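Local coordinates for NAD-dependent dehydrogenase (Rhizobium meliloti, PDB 4Z0P), which reduces glyoxylate and hydroxypyruvate with NADPH as the electron donor, as a member of the D-2-hydroxyacid dehydrogenase family, at residues Gly29-Asp34 against Gln41-Ser46; Ile48-Val53 against Arg303-Leu308; Leu219-Pro224 against Ser250-Gly255; Asp59-Ala64 against Leu81-Leu86; Glu20-Gly25 against Ala292-Val297. One frame throughout, in Å; residues are numbered along the deposited sequence.

Contact 1 of 5, residues Gly29-Asp34 against Gln41-Ser46; sequences GREVID and QERDLS
Arg43 and Glu31 meet head-on in a bidentate salt bridge. NH2 of Arg43 donates to OE1 of Glu31 at 2.9 Å, with an N-H...O angle of 170°, while NH1 reaches OE2 over the same 2.9 Å. Both oxygens lie close to the guanidinium plane and are met on their syn sides, but the carboxylate is tilted 29° to the guanidinium, and both nitrogens come from the same side of its plane. The glutamate is fully extended, with CG anti to the backbone N (chi1 -175°), and this carries its carboxylate straight out to the arginine. Arg43 bends instead at chi2.

Apolar contact backs the ion pair. CD1 of Ile33 rests over one face of the guanidinium, toward its rim, 3.7 Å from NH2 of Arg43, and the two side chains cross at about a right angle. The same methyl approaches CD2 of Leu45 at 4.3 Å. A methionine in place of Arg43 would probably leave the Glu31 carboxylate without its mate and CD1 of Ile33 without the flat group it lies against.

Within the loop, OD2 of Asp44 accepts from the backbone N of Ser46 (2.9 Å), an Asx turn that shapes the chain just beyond Arg43.

The contact ties strand 32-34, at one margin of the parallel five-stranded sheet, to the loop leading to strand 50-54. Ile33 pairs through its backbone with Val8 and Val10 of strand 8-12, Leu45 packs on Ile9 and on Leu60 of helix 60-63, and Val32 touches Leu23 of helix 16-23.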
# COMPACT_ATOMS: atom_id res chain seq x y z
N GLY A 29 -28.07 -28.24 9.87
CA GLY A 29 -29.17 -29.11 9.46
C GLY A 29 -28.91 -29.93 8.20
O GLY A 29 -29.77 -30.73 7.82
N ARG A 30 -27.75 -29.76 7.56
CA ARG A 30 -27.39 -30.50 6.35
C ARG A 30 -26.11 -31.27 6.58
O ARG A 30 -25.21 -30.79 7.25
CB ARG A 30 -27.12 -29.55 5.17
CG ARG A 30 -28.28 -28.68 4.79
CD ARG A 30 -27.93 -27.75 3.65
NE ARG A 30 -29.07 -26.88 3.38
CZ ARG A 30 -30.11 -27.20 2.62
NH1 ARG A 30 -30.20 -28.37 1.99
NH2 ARG A 30 -31.08 -26.32 2.47
N GLU A 31 -26.02 -32.45 5.99
CA GLU A 31 -24.78 -33.18 5.94
C GLU A 31 -23.83 -32.43 5.01
O GLU A 31 -24.26 -31.98 3.94
CB GLU A 31 -25.00 -34.60 5.43
CG GLU A 31 -23.73 -35.44 5.48
CD GLU A 31 -23.87 -36.84 4.89
OE1 GLU A 31 -24.94 -37.19 4.35
OE2 GLU A 31 -22.86 -37.57 4.95
N VAL A 32 -22.58 -32.25 5.43
CA VAL A 32 -21.55 -31.60 4.62
C VAL A 32 -20.58 -32.71 4.24
O VAL A 32 -20.11 -33.43 5.10
CB VAL A 32 -20.83 -30.48 5.39
CG1 VAL A 32 -19.77 -29.84 4.51
CG2 VAL A 32 -21.85 -29.44 5.83
N ILE A 33 -20.32 -32.86 2.95
CA ILE A 33 -19.49 -33.94 2.42
C ILE A 33 -18.25 -33.27 1.82
O ILE A 33 -18.29 -32.77 0.70
CB ILE A 33 -20.26 -34.75 1.36
CG1 ILE A 33 -21.56 -35.31 1.95
CG2 ILE A 33 -19.41 -35.87 0.84
CD1 ILE A 33 -22.48 -35.93 0.94
N ASP A 34 -17.17 -33.26 2.60
CA ASP A 34 -15.91 -32.65 2.19
C ASP A 34 -15.10 -33.68 1.43
O ASP A 34 -14.58 -34.65 2.03
CB ASP A 34 -15.14 -32.16 3.41
CG ASP A 34 -13.83 -31.49 3.06
OD1 ASP A 34 -13.46 -31.36 1.87
OD2 ASP A 34 -13.11 -31.09 4.02
N GLN A 41 -14.21 -40.86 -0.58
CA GLN A 41 -13.74 -41.06 -1.96
C GLN A 41 -14.59 -41.99 -2.81
O GLN A 41 -14.35 -42.07 -4.01
CB GLN A 41 -12.31 -41.66 -1.98
CG GLN A 41 -11.31 -40.76 -1.38
CD GLN A 41 -9.94 -41.32 -1.58
OE1 GLN A 41 -9.51 -42.33 -0.94
NE2 GLN A 41 -9.25 -40.72 -2.48
N GLU A 42 -15.46 -42.77 -2.18
CA GLU A 42 -16.33 -43.70 -2.90
C GLU A 42 -17.82 -43.38 -2.75
O GLU A 42 -18.64 -44.06 -3.33
CB GLU A 42 -16.06 -45.11 -2.45
CG GLU A 42 -14.69 -45.58 -2.93
CD GLU A 42 -14.39 -47.02 -2.63
OE1 GLU A 42 -15.31 -47.78 -2.27
OE2 GLU A 42 -13.20 -47.40 -2.71
N ARG A 43 -18.14 -42.38 -1.96
CA ARG A 43 -19.54 -42.04 -1.64
C ARG A 43 -20.24 -41.73 -2.96
O ARG A 43 -19.76 -40.92 -3.75
CB ARG A 43 -19.53 -40.83 -0.70
CG ARG A 43 -20.86 -40.17 -0.34
CD ARG A 43 -21.75 -41.02 0.52
NE ARG A 43 -22.98 -40.30 0.87
CZ ARG A 43 -23.11 -39.45 1.89
NH1 ARG A 43 -22.09 -39.16 2.70
NH2 ARG A 43 -24.31 -38.89 2.12
N ASP A 44 -21.37 -42.38 -3.22
CA ASP A 44 -22.18 -41.97 -4.35
C ASP A 44 -22.81 -40.61 -4.06
O ASP A 44 -23.32 -40.38 -2.96
CB ASP A 44 -23.28 -42.97 -4.63
CG ASP A 44 -23.98 -42.65 -5.90
OD1 ASP A 44 -23.49 -43.07 -6.97
OD2 ASP A 44 -24.98 -41.94 -5.83
N LEU A 45 -22.77 -39.70 -5.04
CA LEU A 45 -23.23 -38.35 -4.82
C LEU A 45 -24.50 -38.00 -5.59
O LEU A 45 -24.83 -36.81 -5.73
CB LEU A 45 -22.11 -37.35 -5.11
CG LEU A 45 -20.82 -37.56 -4.30
CD1 LEU A 45 -19.70 -36.62 -4.77
CD2 LEU A 45 -21.08 -37.38 -2.82
N SER A 46 -25.22 -39.02 -6.05
CA SER A 46 -26.53 -38.77 -6.64
C SER A 46 -27.53 -38.24 -5.62
O SER A 46 -27.41 -38.47 -4.43
CB SER A 46 -27.09 -40.05 -7.26
OG SER A 46 -26.20 -40.59 -8.21

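Contact 2 of 5, residues Ile48-Val53 against Arg303-Leu308; sequences IDYAVV and RFESGL
Tyr50 reaches from the start of strand 50-54 to Phe304 and Glu305 in the last turn of helix 290-305, joining the parallel five-stranded sheet to a helix from the far end of the chain. That helix closes with a Schellman motif: Gly307 takes a positive phi, its N bonds to O of Phe304 at 3.1 Å, and N of Leu308 bonds to O of Arg303.

The tyrosine ring points at the helix, and CB of the preceding Asp49 sits over the centre of one ring face. Phe304 has its CG lying opposite the backbone N (chi1 -173°), and comes to the tyrosine edge to edge. Its CD2 is 3.6 Å from OH of Tyr50 and 4.0 Å from CE1. Glu305 swings CG to the side of its backbone N and then runs extended, which lays CG alongside the phenol oxygen, 3.2 Å from OH of Tyr50, before the carboxylate closes on it.

OE2 of Glu305 also takes a salt bridge from Arg30, a residue that itself packs on Tyr50. This second partner probably offsets the nearby negative charge of Asp49. The phenol OH of Tyr50 donates to OE2 of Glu305 at 2.6 Å, on the anti lone pair that faces away from OE1, with ring and carboxylate planes 34° apart.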
# COMPACT_ATOMS: atom_id res chain seq x y z
N ILE A 48 -27.98 -35.26 -4.59
CA ILE A 48 -27.49 -34.12 -3.83
C ILE A 48 -27.62 -32.86 -4.69
O ILE A 48 -27.24 -32.86 -5.86
CB ILE A 48 -26.02 -34.34 -3.40
CG1 ILE A 48 -25.93 -35.54 -2.45
CG2 ILE A 48 -25.45 -33.06 -2.76
CD1 ILE A 48 -24.52 -35.93 -2.10
N ASP A 49 -28.16 -31.80 -4.08
CA ASP A 49 -28.57 -30.61 -4.81
C ASP A 49 -27.49 -29.54 -4.98
O ASP A 49 -27.58 -28.73 -5.91
CB ASP A 49 -29.76 -29.95 -4.13
CG ASP A 49 -31.04 -30.76 -4.18
OD1 ASP A 49 -31.11 -31.84 -4.80
OD2 ASP A 49 -31.98 -30.29 -3.54
N TYR A 50 -26.50 -29.49 -4.09
CA TYR A 50 -25.59 -28.34 -4.02
C TYR A 50 -24.14 -28.80 -3.89
O TYR A 50 -23.85 -29.76 -3.17
CB TYR A 50 -25.92 -27.48 -2.80
CG TYR A 50 -27.37 -27.12 -2.68
CD1 TYR A 50 -28.00 -26.41 -3.69
CD2 TYR A 50 -28.12 -27.48 -1.56
CE1 TYR A 50 -29.34 -26.08 -3.60
CE2 TYR A 50 -29.47 -27.15 -1.46
CZ TYR A 50 -30.08 -26.45 -2.49
OH TYR A 50 -31.42 -26.10 -2.43
N ALA A 51 -23.25 -28.11 -4.61
CA ALA A 51 -21.79 -28.33 -4.51
C ALA A 51 -21.09 -26.99 -4.54
O ALA A 51 -21.55 -26.08 -5.26
CB ALA A 51 -21.32 -29.19 -5.64
N VAL A 52 -20.04 -26.86 -3.73
CA VAL A 52 -19.17 -25.69 -3.69
C VAL A 52 -17.79 -26.15 -4.11
O VAL A 52 -17.23 -27.06 -3.49
CB VAL A 52 -19.08 -25.07 -2.27
CG1 VAL A 52 -18.46 -23.66 -2.37
CG2 VAL A 52 -20.43 -25.02 -1.60
N VAL A 53 -17.30 -25.61 -5.23
CA VAL A 53 -16.19 -26.27 -5.96
C VAL A 53 -15.09 -25.28 -6.33
O VAL A 53 -15.36 -24.12 -6.67
CB VAL A 53 -16.68 -27.03 -7.20
CG1 VAL A 53 -17.73 -28.08 -6.79
CG2 VAL A 53 -17.21 -26.09 -8.29
N ARG A 303 -32.30 -18.48 -0.39
CA ARG A 303 -33.04 -17.77 -1.44
C ARG A 303 -33.65 -18.76 -2.45
O ARG A 303 -34.83 -18.67 -2.77
CB ARG A 303 -32.13 -16.77 -2.17
CG ARG A 303 -31.74 -15.55 -1.35
CD ARG A 303 -30.81 -14.65 -2.15
NE ARG A 303 -31.48 -14.09 -3.33
CZ ARG A 303 -32.27 -13.01 -3.32
NH1 ARG A 303 -32.51 -12.33 -2.20
NH2 ARG A 303 -32.84 -12.62 -4.46
N PHE A 304 -32.84 -19.69 -2.93
CA PHE A 304 -33.25 -20.68 -3.92
C PHE A 304 -34.46 -21.46 -3.45
O PHE A 304 -35.47 -21.57 -4.16
CB PHE A 304 -32.09 -21.64 -4.20
CG PHE A 304 -32.35 -22.60 -5.33
CD1 PHE A 304 -32.48 -22.15 -6.64
CD2 PHE A 304 -32.46 -23.97 -5.08
CE1 PHE A 304 -32.71 -23.04 -7.68
CE2 PHE A 304 -32.69 -24.87 -6.12
CZ PHE A 304 -32.82 -24.40 -7.43
N GLU A 305 -34.37 -21.98 -2.23
CA GLU A 305 -35.43 -22.81 -1.67
C GLU A 305 -36.70 -22.04 -1.29
O GLU A 305 -37.77 -22.64 -1.18
CB GLU A 305 -34.92 -23.63 -0.48
CG GLU A 305 -33.83 -24.60 -0.92
CD GLU A 305 -33.39 -25.56 0.16
OE1 GLU A 305 -33.87 -25.45 1.30
OE2 GLU A 305 -32.55 -26.44 -0.16
N SER A 306 -36.59 -20.73 -1.11
CA SER A 306 -37.75 -19.86 -0.89
C SER A 306 -38.36 -19.31 -2.17
O SER A 306 -39.34 -18.57 -2.11
CB SER A 306 -37.36 -18.66 -0.02
OG SER A 306 -36.76 -19.10 1.17
N GLY A 307 -37.79 -19.65 -3.33
CA GLY A 307 -38.32 -19.18 -4.61
C GLY A 307 -37.84 -17.80 -5.04
O GLY A 307 -38.42 -17.21 -5.94
N LEU A 308 -36.79 -17.29 -4.40
CA LEU A 308 -36.18 -16.02 -4.79
C LEU A 308 -35.05 -16.25 -5.79
O LEU A 308 -34.43 -17.31 -5.77
CB LEU A 308 -35.64 -15.28 -3.57
CG LEU A 308 -36.68 -14.87 -2.52
CD1 LEU A 308 -35.99 -14.42 -1.25
CD2 LEU A 308 -37.57 -13.75 -3.05

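Contact 3 of 5, residues Leu219-Pro224 against Ser250-Gly255; sequences LSRNGP and SGVLGG
NH2 of Arg221 donates to the backbone O of Val252 at 2.9 Å in a nearly straight bond (168°), lying in the carbonyl plane on a lone pair. The neighbouring NH1 donates to O of Gly251 at 3.1 Å. This second bond is more bent, at 141°, and reaches its acceptor from a position tilted off the carbonyl plane. Two successive carbonyls thus meet the outer edge of one guanidinium. The chain of Arg221 folds at chi3 (66°) to bring that edge round, and CG1 of Val252 lies 4.0 Å from its NH2.

Apart from the polar pair, CD1 of Leu219 and CD2 of Leu253 touch loosely at 4.4 Å. Both loops belong to the Rossmann-type coenzyme-binding domain: the loop 219-224 leads into strand 229-232, and the loop 250-255 into the adjacent strand 255-258. Gly251, with positive phi, ends helix 241-250, and OG of Ser250 accepts from N of Val252 in an ST turn.

Because the acceptors are backbone oxygens, the bonds hold the chain just after the helix and do not depend on the side chains of residues 251 and 252; the two carbonyl dipoles probably help to balance the positive charge of the arginine.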
# COMPACT_ATOMS: atom_id res chain seq x y z
N LEU A 219 0.91 2.04 -23.93
CA LEU A 219 0.88 2.67 -22.60
C LEU A 219 1.69 3.95 -22.58
O LEU A 219 2.59 4.15 -23.40
CB LEU A 219 1.36 1.68 -21.55
CG LEU A 219 0.43 0.48 -21.31
CD1 LEU A 219 1.08 -0.58 -20.42
CD2 LEU A 219 -0.87 0.94 -20.67
N SER A 220 1.35 4.83 -21.66
CA SER A 220 2.03 6.11 -21.57
C SER A 220 3.51 5.99 -21.24
O SER A 220 3.91 5.22 -20.36
CB SER A 220 1.38 7.00 -20.51
OG SER A 220 1.94 8.30 -20.61
N ARG A 221 4.32 6.81 -21.93
CA ARG A 221 5.73 7.03 -21.54
C ARG A 221 5.93 8.41 -20.95
O ARG A 221 7.07 8.80 -20.72
CB ARG A 221 6.63 6.83 -22.74
CG ARG A 221 6.19 5.60 -23.52
CD ARG A 221 7.30 4.93 -24.27
NE ARG A 221 8.27 4.39 -23.33
CZ ARG A 221 8.24 3.18 -22.77
NH1 ARG A 221 9.25 2.86 -21.97
NH2 ARG A 221 7.28 2.27 -23.01
N ASN A 222 4.84 9.12 -20.69
CA ASN A 222 4.87 10.50 -20.22
C ASN A 222 4.82 10.65 -18.71
O ASN A 222 4.83 11.78 -18.22
CB ASN A 222 3.70 11.28 -20.86
CG ASN A 222 3.85 11.40 -22.36
OD1 ASN A 222 4.95 11.58 -22.85
ND2 ASN A 222 2.76 11.27 -23.09
N GLY A 223 4.77 9.53 -17.98
CA GLY A 223 4.67 9.57 -16.54
C GLY A 223 6.03 9.80 -15.92
O GLY A 223 7.04 9.91 -16.62
N PRO A 224 6.06 9.86 -14.58
CA PRO A 224 7.29 10.29 -13.88
C PRO A 224 8.47 9.34 -14.02
O PRO A 224 9.59 9.76 -13.82
CB PRO A 224 6.85 10.42 -12.40
CG PRO A 224 5.47 9.88 -12.32
CD PRO A 224 4.91 9.65 -13.69
N SER A 250 13.66 -4.90 -22.77
CA SER A 250 13.92 -3.74 -23.61
C SER A 250 13.65 -2.43 -22.90
O SER A 250 14.12 -1.40 -23.34
CB SER A 250 13.06 -3.80 -24.86
OG SER A 250 11.71 -3.58 -24.53
N GLY A 251 12.86 -2.46 -21.82
CA GLY A 251 12.48 -1.27 -21.11
C GLY A 251 11.14 -0.69 -21.52
O GLY A 251 10.72 0.32 -20.95
N VAL A 252 10.46 -1.33 -22.47
CA VAL A 252 9.09 -0.94 -22.84
C VAL A 252 8.19 -1.01 -21.60
O VAL A 252 7.36 -0.13 -21.39
CB VAL A 252 8.52 -1.77 -24.01
CG1 VAL A 252 7.04 -1.51 -24.19
CG2 VAL A 252 9.25 -1.41 -25.31
N LEU A 253 8.37 -2.05 -20.79
CA LEU A 253 7.81 -2.08 -19.44
C LEU A 253 8.91 -1.82 -18.43
O LEU A 253 9.98 -2.42 -18.50
CB LEU A 253 7.19 -3.44 -19.13
CG LEU A 253 5.88 -3.78 -19.84
CD1 LEU A 253 5.48 -5.21 -19.51
CD2 LEU A 253 4.77 -2.83 -19.41
N GLY A 254 8.64 -0.92 -17.49
CA GLY A 254 9.62 -0.57 -16.46
C GLY A 254 9.59 -1.55 -15.30
O GLY A 254 10.56 -1.65 -14.53
N GLY A 255 8.49 -2.27 -15.16
CA GLY A 255 8.33 -3.25 -14.11
C GLY A 255 6.99 -3.91 -14.19
O GLY A 255 6.14 -3.54 -15.01

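Contact 4 of 5, residues Asp59-Ala64 against Leu81-Leu86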
# COMPACT_ATOMS: atom_id res chain seq x y z
N ASP A 59 -13.94 -36.03 -12.67
CA ASP A 59 -15.15 -36.87 -12.53
C ASP A 59 -16.27 -36.34 -11.59
O ASP A 59 -17.26 -37.02 -11.40
CB ASP A 59 -14.78 -38.31 -12.15
CG ASP A 59 -14.31 -38.48 -10.70
OD1 ASP A 59 -13.80 -37.51 -10.10
OD2 ASP A 59 -14.42 -39.61 -10.19
N LEU A 60 -16.09 -35.15 -11.02
CA LEU A 60 -17.06 -34.70 -10.00
C LEU A 60 -18.50 -34.70 -10.50
O LEU A 60 -19.39 -35.26 -9.84
CB LEU A 60 -16.74 -33.33 -9.43
CG LEU A 60 -17.75 -32.87 -8.35
CD1 LEU A 60 -18.01 -33.89 -7.22
CD2 LEU A 60 -17.31 -31.56 -7.75
N PHE A 61 -18.74 -34.13 -11.67
CA PHE A 61 -20.14 -34.05 -12.13
C PHE A 61 -20.71 -35.39 -12.61
O PHE A 61 -21.92 -35.55 -12.63
CB PHE A 61 -20.36 -32.92 -13.15
CG PHE A 61 -20.07 -31.57 -12.59
CD1 PHE A 61 -20.64 -31.17 -11.37
CD2 PHE A 61 -19.20 -30.69 -13.23
CE1 PHE A 61 -20.35 -29.95 -10.81
CE2 PHE A 61 -18.92 -29.46 -12.66
CZ PHE A 61 -19.48 -29.09 -11.46
N SER A 62 -19.87 -36.36 -12.94
CA SER A 62 -20.43 -37.70 -13.24
C SER A 62 -20.90 -38.39 -11.93
O SER A 62 -21.88 -39.11 -11.91
CB SER A 62 -19.45 -38.56 -14.04
OG SER A 62 -18.31 -38.83 -13.28
N ARG A 63 -20.23 -38.10 -10.84
CA ARG A 63 -20.65 -38.59 -9.51
C ARG A 63 -21.85 -37.90 -8.92
O ARG A 63 -22.65 -38.52 -8.21
CB ARG A 63 -19.54 -38.40 -8.52
CG ARG A 63 -18.31 -39.22 -8.80
CD ARG A 63 -17.27 -38.81 -7.77
NE ARG A 63 -17.57 -39.36 -6.43
CZ ARG A 63 -16.85 -39.09 -5.33
NH1 ARG A 63 -15.80 -38.26 -5.41
NH2 ARG A 63 -17.19 -39.63 -4.14
N ALA A 64 -21.99 -36.61 -9.22
CA ALA A 64 -23.06 -35.77 -8.70
C ALA A 64 -23.95 -35.23 -9.81
O ALA A 64 -23.94 -34.04 -10.09
CB ALA A 64 -22.45 -34.64 -7.87
N LEU A 81 -16.20 -23.75 -15.68
CA LEU A 81 -16.95 -23.85 -16.95
C LEU A 81 -16.42 -24.93 -17.87
O LEU A 81 -17.15 -25.39 -18.73
CB LEU A 81 -16.96 -22.50 -17.70
CG LEU A 81 -17.81 -21.40 -17.05
CD1 LEU A 81 -17.55 -20.08 -17.75
CD2 LEU A 81 -19.30 -21.73 -17.13
N THR A 82 -15.17 -25.35 -17.65
CA THR A 82 -14.56 -26.40 -18.48
C THR A 82 -14.74 -27.80 -17.94
O THR A 82 -14.39 -28.76 -18.61
CB THR A 82 -13.04 -26.18 -18.66
OG1 THR A 82 -12.34 -26.45 -17.43
CG2 THR A 82 -12.74 -24.76 -19.14
N LEU A 83 -15.26 -27.92 -16.72
CA LEU A 83 -15.36 -29.25 -16.11
C LEU A 83 -16.33 -30.13 -16.84
O LEU A 83 -17.46 -29.73 -17.20
CB LEU A 83 -15.69 -29.15 -14.61
CG LEU A 83 -14.62 -28.53 -13.75
CD1 LEU A 83 -15.23 -28.15 -12.41
CD2 LEU A 83 -13.43 -29.46 -13.57
N PRO A 84 -15.91 -31.39 -17.14
CA PRO A 84 -16.77 -32.23 -17.88
C PRO A 84 -18.09 -32.50 -17.13
O PRO A 84 -18.09 -32.63 -15.88
CB PRO A 84 -15.97 -33.54 -18.09
CG PRO A 84 -14.66 -33.33 -17.44
CD PRO A 84 -14.68 -32.07 -16.68
N GLY A 85 -19.16 -32.47 -17.88
CA GLY A 85 -20.49 -32.70 -17.39
C GLY A 85 -21.05 -31.57 -16.53
O GLY A 85 -22.05 -31.78 -15.87
N LEU A 86 -20.48 -30.37 -16.60
CA LEU A 86 -21.04 -29.23 -15.84
C LEU A 86 -22.53 -29.14 -16.13
O LEU A 86 -22.94 -29.07 -17.28
CB LEU A 86 -20.32 -27.91 -16.16
CG LEU A 86 -20.87 -26.67 -15.42
CD1 LEU A 86 -20.43 -26.59 -13.98
CD2 LEU A 86 -20.44 -25.41 -16.15
O HOH W 1 -16.65 -32.86 -13.30
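Leu83, the first residue of segment 81-86 to meet Phe61, brings its CB to 3.8 Å from CE2 of the ring, and the two side chains cross at about a right angle. It also opens a type II beta turn, closed by the bond from N of Leu86 to O of Leu83. Pro84 follows with its carbonyl: O of Pro84 stands near the ring plane at the edge, 3.5 Å from CD2 of Phe61. The same oxygen accepts from a water at 3.0 Å, and that water in turn accepts from the backbone N of Phe61 at 2.9 Å, linking the start of helix 60-63 to the turn. Gly85 supplies the next carbonyl, its O lying 3.4 Å from CB of Phe61. With a positive phi (72°) it fills the glycine position of the turn, and a CB here would head for CB of Phe61. Leu86 then runs beside the phenylalanine, pointing the same way. Having CG anti to the backbone N (chi1 179°) carries its CD1 to 3.5 Å from CE2 of Phe61.

An alanine in place of Phe61 is likely to leave a gap beside Leu83 and Leu86, and O of Pro84 without the ring edge it faces.

The contact seats a short helix against the loop between strands 69-72 and 91-92 of the parallel sheet, with Leu67 also touching the ring. Its chemistry is mixed: one aromatic ring serves both leucines and the turn's carbonyls, while the polar link is made through a single water that satisfies an amide of the helix's first turn.

Contact 5 of 5, residues Glu20-Gly25 against Ala292-Val297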
# COMPACT_ATOMS: atom_id res chain seq x y z
N GLU A 20 -11.21 -27.04 6.77
CA GLU A 20 -11.55 -27.85 7.94
C GLU A 20 -12.08 -26.98 9.07
O GLU A 20 -13.12 -27.28 9.64
CB GLU A 20 -10.32 -28.60 8.44
CG GLU A 20 -9.81 -29.69 7.51
CD GLU A 20 -8.36 -30.08 7.78
OE1 GLU A 20 -7.76 -29.63 8.79
OE2 GLU A 20 -7.80 -30.84 6.98
N ALA A 21 -11.38 -25.89 9.37
CA ALA A 21 -11.83 -24.94 10.39
C ALA A 21 -13.21 -24.35 10.12
O ALA A 21 -14.01 -24.19 11.03
CB ALA A 21 -10.81 -23.81 10.55
N ALA A 22 -13.50 -24.04 8.86
CA ALA A 22 -14.78 -23.44 8.48
C ALA A 22 -15.96 -24.42 8.48
O ALA A 22 -17.10 -23.99 8.51
CB ALA A 22 -14.66 -22.78 7.09
N LEU A 23 -15.68 -25.73 8.42
CA LEU A 23 -16.74 -26.76 8.37
C LEU A 23 -17.58 -26.79 9.65
O LEU A 23 -18.76 -27.09 9.59
CB LEU A 23 -16.14 -28.15 8.13
CG LEU A 23 -15.52 -28.46 6.77
CD1 LEU A 23 -14.87 -29.83 6.80
CD2 LEU A 23 -16.54 -28.38 5.65
N ALA A 24 -16.96 -26.48 10.79
CA ALA A 24 -17.63 -26.46 12.09
C ALA A 24 -18.80 -25.49 12.12
O ALA A 24 -18.62 -24.28 11.99
CB ALA A 24 -16.63 -26.09 13.19
N GLY A 25 -20.01 -26.02 12.30
CA GLY A 25 -21.21 -25.19 12.30
C GLY A 25 -21.65 -24.67 10.93
O GLY A 25 -22.60 -23.90 10.86
N ALA A 292 -16.70 -17.02 5.07
CA ALA A 292 -17.53 -16.09 4.32
C ALA A 292 -18.14 -16.76 3.08
O ALA A 292 -19.30 -16.51 2.75
CB ALA A 292 -16.72 -14.83 3.93
N LEU A 293 -17.37 -17.61 2.41
CA LEU A 293 -17.86 -18.42 1.31
C LEU A 293 -19.05 -19.27 1.72
O LEU A 293 -20.09 -19.26 1.04
CB LEU A 293 -16.73 -19.31 0.77
CG LEU A 293 -17.13 -20.25 -0.37
CD1 LEU A 293 -17.60 -19.51 -1.61
CD2 LEU A 293 -15.92 -21.14 -0.65
N PHE A 294 -18.94 -19.97 2.84
CA PHE A 294 -20.03 -20.81 3.31
C PHE A 294 -21.27 -19.99 3.73
O PHE A 294 -22.39 -20.40 3.45
CB PHE A 294 -19.60 -21.74 4.44
CG PHE A 294 -18.61 -22.81 4.04
CD1 PHE A 294 -18.43 -23.20 2.69
CD2 PHE A 294 -17.92 -23.50 5.02
CE1 PHE A 294 -17.53 -24.20 2.36
CE2 PHE A 294 -17.03 -24.51 4.68
CZ PHE A 294 -16.84 -24.85 3.35
N VAL A 295 -21.06 -18.83 4.34
CA VAL A 295 -22.20 -17.94 4.65
C VAL A 295 -22.93 -17.52 3.36
O VAL A 295 -24.17 -17.55 3.29
CB VAL A 295 -21.74 -16.71 5.46
CG1 VAL A 295 -22.83 -15.63 5.52
CG2 VAL A 295 -21.34 -17.15 6.86
N HIS A 296 -22.14 -17.14 2.36
CA HIS A 296 -22.66 -16.78 1.03
C HIS A 296 -23.45 -17.92 0.39
O HIS A 296 -24.57 -17.71 -0.07
CB HIS A 296 -21.50 -16.29 0.14
CG HIS A 296 -21.65 -16.58 -1.32
ND1 HIS A 296 -22.29 -15.72 -2.19
CD2 HIS A 296 -21.15 -17.59 -2.09
CE1 HIS A 296 -22.20 -16.20 -3.42
NE2 HIS A 296 -21.53 -17.33 -3.38
N VAL A 297 -22.90 -19.13 0.43
CA VAL A 297 -23.58 -20.29 -0.14
C VAL A 297 -24.88 -20.57 0.63
O VAL A 297 -25.93 -20.81 0.01
CB VAL A 297 -22.69 -21.55 -0.18
CG1 VAL A 297 -23.47 -22.77 -0.66
CG2 VAL A 297 -21.51 -21.33 -1.12
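Phe294 leaves helix 290-305 toward Ala22 and Leu23, at the end of helix 16-23. From CB the side chain sets out with CG anti to its carbonyl carbon (chi1 -67°), which directs the ring at the other helix. CB and CG only carry it across; contact begins further along, on one side of the ring. CD2 is the first atom to arrive, 3.6 Å from the backbone O of Ala22. That oxygen lies at the ring edge, near its plane, where the slightly positive aromatic hydrogens would be expected to suit it. CD2 also has CB of Ala22 at 3.9 Å.

One step on, CE2 meets the most. It lies 3.8 Å from CB of Ala22 and 4.0 Å from CD2 of Leu23, whose side chain slants across the phenylalanine. The leucine starts out facing the other way, yet its extended chain (chi2 174°) returns a methyl to the ring.

The two helices flank the parallel sheet of the substrate-binding domain, a flavodoxin-like fold in this dehydrogenase family. Helix 16-23 follows the first strand, 8-12, whereas helix 290-305 returns to this domain after the coenzyme-binding domain has been completed. Val10 and Leu12 of strand 8-12 also touch the phenylalanine, so its ring is shared between sheet and helix.

The ring also meets that of Phe27, their planes inclined at about 55°, and Ala26 lies against the side chain as well. Leu23, for its part, packs on Asp34 of strand 32-34.

Four of the five contacts gather around the parallel five-stranded sheet, while contact 3 stands apart in the coenzyme-binding domain, its centre 44 to 53 Å from theirs. The centres of contacts 1, 2 and 5 lie about 15 to 16 Å apart. Contact 1 touches contact 2 through the Arg30-Glu305 salt bridge and contact 5 through Val32 and Leu23. Contacts 2 and 5 share helix 290-305, and Val52 packs on Leu293 and Val297. Contact 4 meets contact 1 through Arg63 and contact 2 through Leu60. Along the chain, contacts 2 and 5 cross and enclose contact 3, consistent with a C-terminal helix returning to the N-terminal domain after the coenzyme-binding domain is complete.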